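Local coordinates for Hpy188I (Helicobacter pylori, PDB 3OQG), which recognises and cleaves double-stranded DNA as a restriction endonuclease of the GIY-YIG family, probably with the help of a bound metal ion, at residues E39-L44 with G70-F75; E54-N59 with F117-L122; F75-K80 with L123-I128. All coordinates share one frame; numbering follows the deposited sequence. Where two conformers were deposited one is given.

Contact 1: E39-L44 with G70-F75; sequences EYFNLL and GLVYVF
F41 drives the outer corner of its ring between V72 and V74, and this is where the contact is tight. V72 CG1 lies in the ring plane at the rim, 3.9 Å from F41 CZ, while V74 CG2 comes in obliquely, 3.7 Å from F41 CE1. The same CE1 also rests 3.5 Å from V72 O, so the ring touches backbone as well as methyl groups. A second touch follows at L44, whose CD2 meets L71 CD1 at 3.7 Å. L71 reaches it with CG between its backbone N and carbonyl carbon (chi1 68°), a less common choice for leucine, which turns CD1 toward L44. No hydrogen bond joins the segments, because strand 129-134 runs between them in the sheet; A133 packs on both leucines. The other side is looser: N42 is exposed, and Y40 turns its ring to F144 of the second subunit. Y73 points away, its OH bonded to Y98 and its side chain packed on a DNA phosphate. At G70, phi of 90° suits a residue without a side chain; G70 and L71 both face S87 in a G1 beta bulge. G70 to Y73 probably form the GIY half of the GIY-YIG nuclease signature.

Contact 2: E54-N59 with F117-L122; sequences EKLEIN and FVLQSL
L56 and L119 lie alongside each other, their chains running opposite ways, with L119 CD1 3.7 Å from L56 CG. The next helical turn adds L122, whose CD1 stands 4.0 Å from L56 CD1; branched leucine ends fill the space between strand and helix. The other L119 methyl, CD2, lies 3.7 Å from E54 O. Beside this apolar patch, Q120 NE2 donates to E54 OE2 at 3.0 Å with a somewhat bent N-H...O angle of 145°. The oxygen uses its anti lone pair, and the carboxylate stands nearly perpendicular to the amide. Q120 starts out away from the strand but folds back at chi2 (-54°) to deliver its nitrogen, while E54 stretches out to meet it. An outer shell fixes both groups: V103 N also donates to E54 OE2, Q120 NE2 reaches G101 O, and a water lies 2.7 Å from Q120 OE1. N99 OD1 accepts from L56 N, steadying the strand past the G1 bulge where E54 and K55 both face N50. Residues 55-59 of strand 55-60, at one end of the sheet beside 42-50, run at 79° to residues 117-122 of helix 113-125, with helix 91-98 under I58 and F82 of strand 80-87 against L122.

Contact 3: F75-K80 with L123-I128; sequences FVIQGK and LKINKI
The amide of Q78 meets the bent chain of K127 at its nitrogen end, where K127 CE stands 3.2 Å from Q78 NE2, somewhat out of the amide plane. No hydrogen bond results, and since Q78 was modelled in two positions this touch is a tentative one. The other flat group, the F75 ring, takes Y73 CE2 on one face, 3.6 Å above its plane and offset toward the rim, and has V129, V131 and F82 packed about it. Both groups belong to the end of a beta hairpin, F75 on the incoming strand and Q78 in the turn: strands 71-77 and 80-87 are joined by a type I' turn from I77 to K80, closed by I77 N to K80 O at 2.9 Å and by the return bond from K80 N to I77 O. Q78 and G79 both have positive phi, as such a turn requires, which is easy for glycine. I77 carries the apolar part of the contact. Its CG2, anti to the backbone N, lies 3.8 Å from K127 CB and 4.1 Å from I125 CG2. Isoleucine suits both places, since the methyl on its branched CB packs close to the backbone. K127 carries its methylenes across I77 and past the Q78 amide while its ammonium group stays at the partly exposed surface. On the opposing segment, helix 113-125 ends at I125, and N126, with phi of 59°, turns the chain away; asparagine tolerates that conformation well. The chain then heads into strand 129-134, the sheet neighbour of 71-77. V23, from the N-terminal region, packs on Q78, I125 and K127. The last link between the two segments is a single water: it accepts from Q78 N at 2.8 Å and donates to I128 O at 2.6 Å.

In the fold
All three contacts involve the five-stranded antiparallel sheet. Contacts 1 and 3 share strand 71-77, meeting at F75 with centres about 16 Å apart; contacts 2 and 3 share helix 113-125, their centres about 10 Å apart. Along the chain, contact 1 is complete before contact 3 begins, whereas contact 2 interleaves with both. Contacts 2 and 3 also touch, L122 CD2 lying 3.4 Å from I77 CD1, and F75 CE2 reaches V118 CG1 of the helix at 4.3 Å. The helix thus packs on strand 55-60 and, through L122 and I125, on I77 at the end of strand 71-77. Contact 1, about 18 Å from contact 2, lies by the DNA and H86, which binds calcium in another structure.

Contact 1: E39-L44 with G70-F75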
ATOM      1  N   GLU A  39      25.743  -2.523  -9.273  0.70 34.20           N
ATOM      2  CA  GLU A  39      26.810  -2.127  -8.332  0.70 35.09           C
ATOM      3  C   GLU A  39      26.280  -1.575  -7.003  0.70 34.14           C
ATOM      4  O   GLU A  39      26.964  -1.684  -5.983  0.70 34.78           O
ATOM      5  CB  GLU A  39      27.798  -1.128  -8.963  0.70 36.39           C
ATOM      6  CG  GLU A  39      27.192  -0.161  -9.973  0.70 38.81           C
ATOM      7  CD  GLU A  39      28.171   0.915 -10.424  0.70 41.35           C
ATOM      8  OE1 GLU A  39      27.756   1.786 -11.217  0.70 44.22           O
ATOM      9  OE2 GLU A  39      29.341   0.892  -9.985  0.70 43.22           O
ATOM     10  N   TYR A  40      25.074  -1.003  -7.018  1.00 33.28           N
ATOM     11  CA  TYR A  40      24.417  -0.497  -5.801  1.00 32.31           C
ATOM     12  C   TYR A  40      23.682  -1.580  -5.001  1.00 29.32           C
ATOM     13  O   TYR A  40      23.295  -1.337  -3.878  1.00 28.49           O
ATOM     14  CB  TYR A  40      23.382   0.572  -6.144  1.00 33.61           C
ATOM     15  CG  TYR A  40      23.943   1.838  -6.720  1.00 36.89           C
ATOM     16  CD1 TYR A  40      24.248   2.924  -5.897  1.00 40.28           C
ATOM     17  CD2 TYR A  40      24.151   1.966  -8.088  1.00 39.72           C
ATOM     18  CE1 TYR A  40      24.751   4.108  -6.431  1.00 42.37           C
ATOM     19  CE2 TYR A  40      24.663   3.145  -8.629  1.00 42.63           C
ATOM     20  CZ  TYR A  40      24.958   4.206  -7.795  1.00 43.39           C
ATOM     21  OH  TYR A  40      25.464   5.371  -8.326  1.00 45.68           O
ATOM     22  N   PHE A  41      23.472  -2.743  -5.611  1.00 27.28           N
ATOM     23  CA  PHE A  41      22.728  -3.836  -5.002  1.00 24.95           C
ATOM     24  C   PHE A  41      23.659  -4.933  -4.531  1.00 24.52           C
ATOM     25  O   PHE A  41      24.706  -5.206  -5.156  1.00 24.26           O
ATOM     26  CB  PHE A  41      21.730  -4.416  -6.006  1.00 24.63           C
ATOM     27  CG  PHE A  41      20.501  -3.580  -6.183  1.00 23.34           C
ATOM     28  CD1 PHE A  41      19.276  -4.003  -5.680  1.00 21.97           C
ATOM     29  CD2 PHE A  41      20.576  -2.347  -6.824  1.00 24.69           C
ATOM     30  CE1 PHE A  41      18.140  -3.223  -5.818  1.00 23.80           C
ATOM     31  CE2 PHE A  41      19.472  -1.567  -6.981  1.00 23.98           C
ATOM     32  CZ  PHE A  41      18.235  -1.992  -6.481  1.00 24.29           C
ATOM     33  N   ASN A  42      23.272  -5.570  -3.432  1.00 22.64           N
ATOM     34  CA  ASN A  42      24.019  -6.679  -2.876  1.00 22.40           C
ATOM     35  C   ASN A  42      23.036  -7.819  -2.557  1.00 20.79           C
ATOM     36  O   ASN A  42      21.905  -7.579  -2.128  1.00 19.76           O
ATOM     37  CB  ASN A  42      24.737  -6.249  -1.607  1.00 22.53           C
ATOM     38  CG  ASN A  42      25.649  -5.054  -1.822  1.00 25.26           C
ATOM     39  OD1 ASN A  42      25.392  -3.963  -1.300  1.00 29.40           O
ATOM     40  ND2 ASN A  42      26.710  -5.250  -2.588  1.00 25.00           N
ATOM     41  N   LEU A  43      23.464  -9.049  -2.785  1.00 20.42           N
ATOM     42  CA  LEU A  43      22.651 -10.218  -2.429  1.00 19.14           C
ATOM     43  C   LEU A  43      22.239 -10.167  -0.958  1.00 18.57           C
ATOM     44  O   LEU A  43      23.085 -10.017  -0.061  1.00 19.98           O
ATOM     45  CB  LEU A  43      23.453 -11.507  -2.687  1.00 19.12           C
ATOM     46  CG  LEU A  43      22.727 -12.826  -2.473  1.00 17.88           C
ATOM     47  CD1 LEU A  43      21.539 -12.958  -3.421  1.00 18.81           C
ATOM     48  CD2 LEU A  43      23.727 -13.934  -2.704  1.00 17.25           C
ATOM     49  N   LEU A  44      20.940 -10.308  -0.724  1.00 17.52           N
ATOM     50  CA  LEU A  44      20.372 -10.178   0.622  1.00 17.18           C
ATOM     51  C   LEU A  44      19.934 -11.513   1.202  1.00 16.23           C
ATOM     52  O   LEU A  44      20.224 -11.811   2.354  1.00 17.16           O
ATOM     53  CB  LEU A  44      19.194  -9.192   0.589  1.00 17.19           C
ATOM     54  CG  LEU A  44      18.455  -8.974   1.914  1.00 16.81           C
ATOM     55  CD1 LEU A  44      19.372  -8.436   3.005  1.00 17.63           C
ATOM     56  CD2 LEU A  44      17.223  -8.067   1.693  1.00 16.74           C
ATOM     57  N   GLY A  70      13.467  -0.415   4.744  1.00 22.04           N
ATOM     58  CA  GLY A  70      13.544   0.541   3.653  1.00 21.56           C
ATOM     59  C   GLY A  70      14.535   0.098   2.600  1.00 21.34           C
ATOM     60  O   GLY A  70      15.733   0.419   2.671  1.00 21.10           O
ATOM     61  N   LEU A  71      14.049  -0.670   1.633  1.00 20.06           N
ATOM     62  CA  LEU A  71      14.904  -1.227   0.589  1.00 19.38           C
ATOM     63  C   LEU A  71      14.181  -1.270  -0.756  1.00 18.80           C
ATOM     64  O   LEU A  71      12.947  -1.320  -0.824  1.00 18.95           O
ATOM     65  CB  LEU A  71      15.369  -2.646   0.944  1.00 19.27           C
ATOM     66  CG  LEU A  71      14.338  -3.787   0.990  1.00 17.94           C
ATOM     67  CD1 LEU A  71      15.028  -5.178   0.803  1.00 21.16           C
ATOM     68  CD2 LEU A  71      13.581  -3.716   2.304  1.00 18.35           C
ATOM     69  N   VAL A  72      14.976  -1.252  -1.816  1.00 19.25           N
ATOM     70  CA  VAL A  72      14.551  -1.711  -3.114  1.00 18.58           C
ATOM     71  C   VAL A  72      15.120  -3.117  -3.282  1.00 19.08           C
ATOM     72  O   VAL A  72      16.272  -3.389  -2.907  1.00 19.74           O
ATOM     73  CB  VAL A  72      15.024  -0.783  -4.252  1.00 19.45           C
ATOM     74  CG1 VAL A  72      14.507  -1.294  -5.602  1.00 18.30           C
ATOM     75  CG2 VAL A  72      14.575   0.649  -4.002  1.00 21.15           C
ATOM     76  N   TYR A  73      14.292  -4.033  -3.784  1.00 18.55           N
ATOM     77  CA  TYR A  73      14.737  -5.404  -4.033  1.00 18.90           C
ATOM     78  C   TYR A  73      14.485  -5.855  -5.457  1.00 19.31           C
ATOM     79  O   TYR A  73      13.609  -5.318  -6.160  1.00 19.52           O
ATOM     80  CB  TYR A  73      14.096  -6.380  -3.046  1.00 18.92           C
ATOM     81  CG  TYR A  73      12.593  -6.420  -3.102  1.00 17.78           C
ATOM     82  CD1 TYR A  73      11.833  -5.664  -2.235  1.00 18.31           C
ATOM     83  CD2 TYR A  73      11.932  -7.244  -4.018  1.00 19.22           C
ATOM     84  CE1 TYR A  73      10.424  -5.702  -2.281  1.00 19.08           C
ATOM     85  CE2 TYR A  73      10.562  -7.326  -4.058  1.00 20.53           C
ATOM     86  CZ  TYR A  73       9.807  -6.549  -3.208  1.00 20.87           C
ATOM     87  OH  TYR A  73       8.445  -6.599  -3.267  1.00 22.07           O
ATOM     88  N   VAL A  74      15.283  -6.834  -5.886  1.00 19.64           N
ATOM     89  CA  VAL A  74      15.155  -7.463  -7.191  1.00 19.80           C
ATOM     90  C   VAL A  74      15.110  -8.958  -6.956  1.00 19.37           C
ATOM     91  O   VAL A  74      15.987  -9.496  -6.288  1.00 19.42           O
ATOM     92  CB  VAL A  74      16.348  -7.117  -8.131  1.00 20.47           C
ATOM     93  CG1 VAL A  74      16.101  -7.665  -9.575  1.00 20.51           C
ATOM     94  CG2 VAL A  74      16.594  -5.582  -8.143  1.00 22.88           C
ATOM     95  N   PHE A  75      14.057  -9.600  -7.461  1.00 18.03           N
ATOM     96  CA  PHE A  75      13.891 -11.051  -7.444  1.00 18.04           C
ATOM     97  C   PHE A  75      14.460 -11.597  -8.741  1.00 18.02           C
ATOM     98  O   PHE A  75      14.020 -11.218  -9.841  1.00 16.87           O
ATOM     99  CB  PHE A  75      12.408 -11.426  -7.365  1.00 17.78           C
ATOM    100  CG  PHE A  75      11.775 -11.259  -5.997  1.00 17.28           C
ATOM    101  CD1 PHE A  75      12.480 -10.775  -4.893  1.00 16.71           C
ATOM    102  CD2 PHE A  75      10.431 -11.566  -5.828  1.00 20.16           C
ATOM    103  CE1 PHE A  75      11.883 -10.662  -3.630  1.00 16.26           C
ATOM    104  CE2 PHE A  75       9.825 -11.440  -4.572  1.00 18.37           C
ATOM    105  CZ  PHE A  75      10.547 -10.976  -3.484  1.00 16.53           C
TER

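Contact 2: E54-N59 with F117-L122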
ATOM      1  N   GLU A  54       2.408 -23.962   0.765  1.00 17.14           N
ATOM      2  CA  GLU A  54       1.946 -22.801  -0.029  1.00 16.81           C
ATOM      3  C   GLU A  54       2.570 -21.511   0.474  1.00 16.77           C
ATOM      4  O   GLU A  54       1.883 -20.530   0.762  1.00 16.43           O
ATOM      5  CB  GLU A  54       0.420 -22.691  -0.053  1.00 17.38           C
ATOM      6  CG  GLU A  54      -0.097 -21.760  -1.161  1.00 15.98           C
ATOM      7  CD  GLU A  54      -1.600 -21.695  -1.226  1.00 17.72           C
ATOM      8  OE1 GLU A  54      -2.284 -22.237  -0.312  1.00 19.77           O
ATOM      9  OE2 GLU A  54      -2.101 -21.116  -2.208  1.00 17.06           O
ATOM     10  N   LYS A  55       3.893 -21.527   0.580  1.00 16.02           N
ATOM     11  CA  LYS A  55       4.605 -20.384   1.109  1.00 15.75           C
ATOM     12  C   LYS A  55       6.028 -20.395   0.619  1.00 15.13           C
ATOM     13  O   LYS A  55       6.533 -21.423   0.154  1.00 16.23           O
ATOM     14  CB  LYS A  55       4.607 -20.392   2.650  1.00 16.19           C
ATOM     15  CG  LYS A  55       5.499 -21.436   3.258  1.00 18.17           C
ATOM     16  CD  LYS A  55       5.412 -21.461   4.777  1.00 21.57           C
ATOM     17  CE  LYS A  55       5.841 -20.152   5.456  1.00 24.01           C
ATOM     18  NZ  LYS A  55       5.819 -20.234   6.967  1.00 27.21           N
ATOM     19  N   LEU A  56       6.674 -19.251   0.795  1.00 15.35           N
ATOM     20  CA  LEU A  56       8.095 -19.066   0.594  1.00 16.11           C
ATOM     21  C   LEU A  56       8.868 -19.013   1.907  1.00 15.87           C
ATOM     22  O   LEU A  56       8.514 -18.278   2.829  1.00 16.41           O
ATOM     23  CB  LEU A  56       8.337 -17.756  -0.116  1.00 15.11           C
ATOM     24  CG  LEU A  56       7.597 -17.587  -1.442  1.00 17.30           C
ATOM     25  CD1 LEU A  56       7.526 -16.117  -1.860  1.00 18.92           C
ATOM     26  CD2 LEU A  56       8.241 -18.449  -2.495  1.00 19.78           C
ATOM     27  N   GLU A  57       9.943 -19.787   1.974  1.00 16.24           N
ATOM     28  CA  GLU A  57      10.849 -19.763   3.125  0.50 16.40           C
ATOM     29  C   GLU A  57      12.012 -18.856   2.785  1.00 16.29           C
ATOM     30  O   GLU A  57      12.227 -18.558   1.623  1.00 16.88           O
ATOM     31  CB  GLU A  57      11.356 -21.161   3.424  0.50 16.62           C
ATOM     32  CG  GLU A  57      10.243 -22.130   3.782  0.50 17.62           C
ATOM     33  CD  GLU A  57      10.652 -23.581   3.730  0.50 19.48           C
ATOM     34  OE1 GLU A  57      11.725 -23.915   3.179  0.50 21.30           O
ATOM     35  OE2 GLU A  57       9.857 -24.402   4.205  0.50 16.44           O
ATOM     36  N   ILE A  58      12.761 -18.410   3.793  1.00 16.06           N
ATOM     37  CA  ILE A  58      13.881 -17.475   3.560  1.00 16.00           C
ATOM     38  C   ILE A  58      15.201 -18.085   4.008  1.00 17.61           C
ATOM     39  O   ILE A  58      15.316 -18.596   5.152  1.00 16.86           O
ATOM     40  CB  ILE A  58      13.697 -16.124   4.307  1.00 16.57           C
ATOM     41  CG1 ILE A  58      12.459 -15.374   3.801  1.00 17.77           C
ATOM     42  CG2 ILE A  58      14.955 -15.215   4.202  1.00 16.53           C
ATOM     43  CD1 ILE A  58      12.015 -14.264   4.734  1.00 19.19           C
ATOM     44  N   ASN A  59      16.184 -18.028   3.115  1.00 17.62           N
ATOM     45  CA  ASN A  59      17.575 -18.331   3.441  1.00 19.15           C
ATOM     46  C   ASN A  59      18.264 -16.987   3.613  1.00 18.38           C
ATOM     47  O   ASN A  59      18.514 -16.315   2.633  1.00 18.56           O
ATOM     48  CB  ASN A  59      18.266 -19.089   2.309  1.00 19.92           C
ATOM     49  CG  ASN A  59      19.780 -19.180   2.490  1.00 22.84           C
ATOM     50  OD1 ASN A  59      20.255 -19.385   3.601  1.00 26.74           O
ATOM     51  ND2 ASN A  59      20.534 -19.086   1.396  1.00 23.19           N
ATOM     52  N   PHE A 117      -0.405 -13.209  -7.433  1.00 14.47           N
ATOM     53  CA  PHE A 117       0.340 -13.464  -8.662  1.00 15.98           C
ATOM     54  C   PHE A 117       1.794 -13.885  -8.355  1.00 15.24           C
ATOM     55  O   PHE A 117       2.306 -14.846  -8.927  1.00 15.47           O
ATOM     56  CB  PHE A 117       0.297 -12.245  -9.589  1.00 16.99           C
ATOM     57  CG  PHE A 117       1.348 -12.297 -10.675  1.00 18.71           C
ATOM     58  CD1 PHE A 117       1.193 -13.141 -11.759  1.00 21.66           C
ATOM     59  CD2 PHE A 117       2.533 -11.585 -10.543  1.00 22.37           C
ATOM     60  CE1 PHE A 117       2.193 -13.248 -12.726  1.00 22.44           C
ATOM     61  CE2 PHE A 117       3.536 -11.693 -11.503  1.00 23.17           C
ATOM     62  CZ  PHE A 117       3.364 -12.526 -12.595  1.00 22.48           C
ATOM     63  N   VAL A 118       2.467 -13.161  -7.470  1.00 14.91           N
ATOM     64  CA  VAL A 118       3.861 -13.477  -7.162  1.00 14.41           C
ATOM     65  C   VAL A 118       4.017 -14.808  -6.418  1.00 14.98           C
ATOM     66  O   VAL A 118       4.815 -15.651  -6.832  1.00 14.92           O
ATOM     67  CB  VAL A 118       4.573 -12.314  -6.430  1.00 14.26           C
ATOM     68  CG1 VAL A 118       6.006 -12.740  -6.030  1.00 14.73           C
ATOM     69  CG2 VAL A 118       4.605 -11.069  -7.297  1.00 15.19           C
ATOM     70  N   LEU A 119       3.257 -15.038  -5.348  1.00 15.06           N
ATOM     71  CA  LEU A 119       3.434 -16.280  -4.601  1.00 14.55           C
ATOM     72  C   LEU A 119       3.132 -17.483  -5.520  1.00 15.21           C
ATOM     73  O   LEU A 119       3.900 -18.449  -5.566  1.00 15.57           O
ATOM     74  CB  LEU A 119       2.522 -16.311  -3.395  1.00 14.85           C
ATOM     75  CG  LEU A 119       2.594 -17.617  -2.596  1.00 14.20           C
ATOM     76  CD1 LEU A 119       3.965 -17.742  -1.978  1.00 15.60           C
ATOM     77  CD2 LEU A 119       1.506 -17.686  -1.514  1.00 14.98           C
ATOM     78  N   GLN A 120       2.023 -17.418  -6.248  1.00 15.39           N
ATOM     79  CA  GLN A 120       1.591 -18.568  -7.050  1.00 16.21           C
ATOM     80  C   GLN A 120       2.574 -18.811  -8.191  1.00 16.66           C
ATOM     81  O   GLN A 120       2.876 -19.967  -8.511  1.00 16.52           O
ATOM     82  CB  GLN A 120       0.171 -18.422  -7.573  1.00 16.72           C
ATOM     83  CG  GLN A 120      -0.895 -18.364  -6.481  1.00 16.72           C
ATOM     84  CD  GLN A 120      -0.824 -19.531  -5.529  1.00 18.48           C
ATOM     85  OE1 GLN A 120      -0.647 -20.696  -5.947  1.00 19.23           O
ATOM     86  NE2 GLN A 120      -0.979 -19.246  -4.240  1.00 17.96           N
ATOM     87  N   SER A 121       3.085 -17.732  -8.778  1.00 16.24           N
ATOM     88  CA  SER A 121       4.076 -17.862  -9.864  1.00 16.90           C
ATOM     89  C   SER A 121       5.371 -18.471  -9.350  1.00 17.15           C
ATOM     90  O   SER A 121       5.918 -19.385  -9.965  1.00 17.78           O
ATOM     91  CB  SER A 121       4.358 -16.512 -10.532  1.00 16.87           C
ATOM     92  OG  SER A 121       3.223 -16.070 -11.273  1.00 17.59           O
ATOM     93  N   LEU A 122       5.859 -17.977  -8.218  1.00 17.05           N
ATOM     94  CA  LEU A 122       7.085 -18.526  -7.634  1.00 17.40           C
ATOM     95  C   LEU A 122       6.934 -19.985  -7.196  1.00 16.90           C
ATOM     96  O   LEU A 122       7.862 -20.776  -7.355  1.00 17.16           O
ATOM     97  CB  LEU A 122       7.574 -17.640  -6.480  1.00 17.44           C
ATOM     98  CG  LEU A 122       7.987 -16.204  -6.836  1.00 19.40           C
ATOM     99  CD1 LEU A 122       8.662 -15.486  -5.654  1.00 18.28           C
ATOM    100  CD2 LEU A 122       8.839 -16.056  -8.080  1.00 21.19           C
TER
HETATM  101  O   HOH W   1      -1.093 -23.110  -4.781  1.00 38.00           O

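Contact 3: F75-K80 with L123-I128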
ATOM      1  N   PHE A  75      14.057  -9.600  -7.461  1.00 18.03           N
ATOM      2  CA  PHE A  75      13.891 -11.051  -7.444  1.00 18.04           C
ATOM      3  C   PHE A  75      14.460 -11.597  -8.741  1.00 18.02           C
ATOM      4  O   PHE A  75      14.020 -11.218  -9.841  1.00 16.87           O
ATOM      5  CB  PHE A  75      12.408 -11.426  -7.365  1.00 17.78           C
ATOM      6  CG  PHE A  75      11.775 -11.259  -5.997  1.00 17.28           C
ATOM      7  CD1 PHE A  75      12.480 -10.775  -4.893  1.00 16.71           C
ATOM      8  CD2 PHE A  75      10.431 -11.566  -5.828  1.00 20.16           C
ATOM      9  CE1 PHE A  75      11.883 -10.662  -3.630  1.00 16.26           C
ATOM     10  CE2 PHE A  75       9.825 -11.440  -4.572  1.00 18.37           C
ATOM     11  CZ  PHE A  75      10.547 -10.976  -3.484  1.00 16.53           C
ATOM     12  N   VAL A  76      15.419 -12.503  -8.611  1.00 17.39           N
ATOM     13  CA  VAL A  76      16.105 -13.071  -9.772  1.00 18.07           C
ATOM     14  C   VAL A  76      15.935 -14.580  -9.732  1.00 18.23           C
ATOM     15  O   VAL A  76      16.174 -15.224  -8.694  1.00 17.86           O
ATOM     16  CB  VAL A  76      17.595 -12.674  -9.771  1.00 19.04           C
ATOM     17  CG1 VAL A  76      18.358 -13.300 -10.970  1.00 18.65           C
ATOM     18  CG2 VAL A  76      17.712 -11.168  -9.777  1.00 18.40           C
ATOM     19  N   ILE A  77      15.547 -15.153 -10.861  1.00 18.10           N
ATOM     20  CA  ILE A  77      15.306 -16.593 -10.968  1.00 19.26           C
ATOM     21  C   ILE A  77      16.098 -17.115 -12.157  1.00 20.33           C
ATOM     22  O   ILE A  77      15.871 -16.689 -13.293  1.00 20.06           O
ATOM     23  CB  ILE A  77      13.815 -16.926 -11.163  1.00 19.59           C
ATOM     24  CG1 ILE A  77      12.966 -16.296 -10.062  1.00 19.79           C
ATOM     25  CG2 ILE A  77      13.632 -18.468 -11.274  1.00 20.27           C
ATOM     26  CD1 ILE A  77      11.447 -16.474 -10.252  1.00 21.82           C
ATOM     27  N   GLN A  78      17.024 -18.032 -11.894  0.50 20.31           N
ATOM     28  CA  GLN A  78      17.943 -18.531 -12.924  0.50 21.16           C
ATOM     29  C   GLN A  78      18.498 -17.391 -13.777  0.50 21.31           C
ATOM     30  O   GLN A  78      18.447 -17.426 -15.013  0.50 22.24           O
ATOM     31  CB  GLN A  78      17.261 -19.594 -13.787  0.50 21.53           C
ATOM     32  CG  GLN A  78      17.036 -20.895 -13.049  0.50 21.30           C
ATOM     33  CD  GLN A  78      16.564 -22.009 -13.955  0.50 21.96           C
ATOM     34  OE1 GLN A  78      16.731 -21.953 -15.172  0.50 24.29           O
ATOM     35  NE2 GLN A  78      15.993 -23.045 -13.358  0.50 25.54           N
ATOM     36  N   GLY A  79      19.021 -16.378 -13.093  1.00 20.95           N
ATOM     37  CA  GLY A  79      19.635 -15.216 -13.739  1.00 21.41           C
ATOM     38  C   GLY A  79      18.724 -14.150 -14.318  1.00 21.40           C
ATOM     39  O   GLY A  79      19.219 -13.095 -14.721  1.00 22.57           O
ATOM     40  N   LYS A  80      17.414 -14.411 -14.377  1.00 19.81           N
ATOM     41  CA  LYS A  80      16.445 -13.498 -14.997  1.00 20.50           C
ATOM     42  C   LYS A  80      15.768 -12.613 -13.942  1.00 19.52           C
ATOM     43  O   LYS A  80      15.413 -13.094 -12.878  1.00 18.51           O
ATOM     44  CB  LYS A  80      15.366 -14.292 -15.760  1.00 20.25           C
ATOM     45  CG  LYS A  80      15.860 -15.017 -17.007  1.00 22.38           C
ATOM     46  CD  LYS A  80      16.379 -14.059 -18.042  1.00 24.45           C
ATOM     47  CE  LYS A  80      16.565 -14.712 -19.401  1.00 26.31           C
ATOM     48  NZ  LYS A  80      17.176 -13.759 -20.393  1.00 26.11           N
ATOM     49  N   LEU A 123       5.782 -20.343  -6.633  1.00 16.81           N
ATOM     50  CA  LEU A 123       5.525 -21.730  -6.256  1.00 17.45           C
ATOM     51  C   LEU A 123       5.503 -22.652  -7.484  1.00 17.94           C
ATOM     52  O   LEU A 123       6.029 -23.772  -7.457  1.00 18.89           O
ATOM     53  CB  LEU A 123       4.197 -21.839  -5.462  1.00 17.93           C
ATOM     54  CG  LEU A 123       4.165 -21.274  -4.038  1.00 16.27           C
ATOM     55  CD1 LEU A 123       2.749 -21.444  -3.436  1.00 17.10           C
ATOM     56  CD2 LEU A 123       5.251 -21.881  -3.143  1.00 16.18           C
ATOM     57  N   LYS A 124       4.875 -22.189  -8.563  1.00 18.84           N
ATOM     58  CA  LYS A 124       4.725 -22.987  -9.788  1.00 20.06           C
ATOM     59  C   LYS A 124       6.040 -23.165 -10.526  1.00 19.54           C
ATOM     60  O   LYS A 124       6.358 -24.271 -10.995  1.00 20.24           O
ATOM     61  CB  LYS A 124       3.669 -22.364 -10.699  1.00 21.28           C
ATOM     62  CG  LYS A 124       3.322 -23.129 -11.950  1.00 26.26           C
ATOM     63  CD  LYS A 124       2.649 -24.483 -11.691  1.00 30.77           C
ATOM     64  CE  LYS A 124       2.352 -25.226 -13.008  1.00 34.77           C
ATOM     65  NZ  LYS A 124       3.609 -25.664 -13.720  1.00 36.67           N
ATOM     66  N   ILE A 125       6.808 -22.081 -10.633  1.00 18.93           N
ATOM     67  CA  ILE A 125       8.131 -22.129 -11.261  1.00 19.07           C
ATOM     68  C   ILE A 125       9.030 -23.032 -10.416  1.00 19.82           C
ATOM     69  O   ILE A 125       9.837 -23.819 -10.937  1.00 20.30           O
ATOM     70  CB  ILE A 125       8.719 -20.725 -11.366  1.00 18.13           C
ATOM     71  CG1 ILE A 125       7.924 -19.874 -12.387  1.00 18.82           C
ATOM     72  CG2 ILE A 125      10.224 -20.779 -11.700  1.00 16.45           C
ATOM     73  CD1 ILE A 125       8.286 -18.395 -12.327  1.00 19.56           C
ATOM     74  N   ASN A 126       8.843 -22.930  -9.103  1.00 18.68           N
ATOM     75  CA  ASN A 126       9.444 -23.852  -8.135  1.00 19.34           C
ATOM     76  C   ASN A 126      10.969 -23.864  -8.209  1.00 19.25           C
ATOM     77  O   ASN A 126      11.631 -24.925  -8.115  1.00 19.50           O
ATOM     78  CB  ASN A 126       8.842 -25.242  -8.291  1.00 20.17           C
ATOM     79  CG  ASN A 126       9.038 -26.117  -7.066  1.00 22.24           C
ATOM     80  OD1 ASN A 126       9.206 -25.629  -5.936  1.00 22.60           O
ATOM     81  ND2 ASN A 126       8.983 -27.430  -7.280  1.00 25.36           N
ATOM     82  N   LYS A 127      11.526 -22.656  -8.318  1.00 18.15           N
ATOM     83  CA  LYS A 127      12.958 -22.453  -8.214  1.00 19.19           C
ATOM     84  C   LYS A 127      13.290 -21.529  -7.051  1.00 18.64           C
ATOM     85  O   LYS A 127      12.480 -20.691  -6.640  1.00 19.41           O
ATOM     86  CB  LYS A 127      13.518 -21.830  -9.498  1.00 19.69           C
ATOM     87  CG  LYS A 127      13.270 -22.618 -10.774  1.00 23.57           C
ATOM     88  CD  LYS A 127      13.973 -23.954 -10.778  1.00 27.03           C
ATOM     89  CE  LYS A 127      13.651 -24.773 -12.027  1.00 30.63           C
ATOM     90  NZ  LYS A 127      14.468 -26.031 -12.057  1.00 34.31           N
ATOM     91  N   ILE A 128      14.497 -21.688  -6.519  1.00 17.84           N
ATOM     92  CA  ILE A 128      14.982 -20.785  -5.477  1.00 18.06           C
ATOM     93  C   ILE A 128      15.180 -19.408  -6.131  1.00 17.69           C
ATOM     94  O   ILE A 128      15.634 -19.303  -7.290  1.00 19.01           O
ATOM     95  CB  ILE A 128      16.253 -21.333  -4.814  1.00 18.88           C
ATOM     96  CG1 ILE A 128      15.900 -22.577  -3.969  1.00 19.81           C
ATOM     97  CG2 ILE A 128      16.863 -20.296  -3.954  1.00 18.91           C
ATOM     98  CD1 ILE A 128      17.098 -23.403  -3.556  1.00 22.64           C
TER
HETATM   99  O   HOH W   2      17.335 -18.979  -9.234  1.00 21.79           O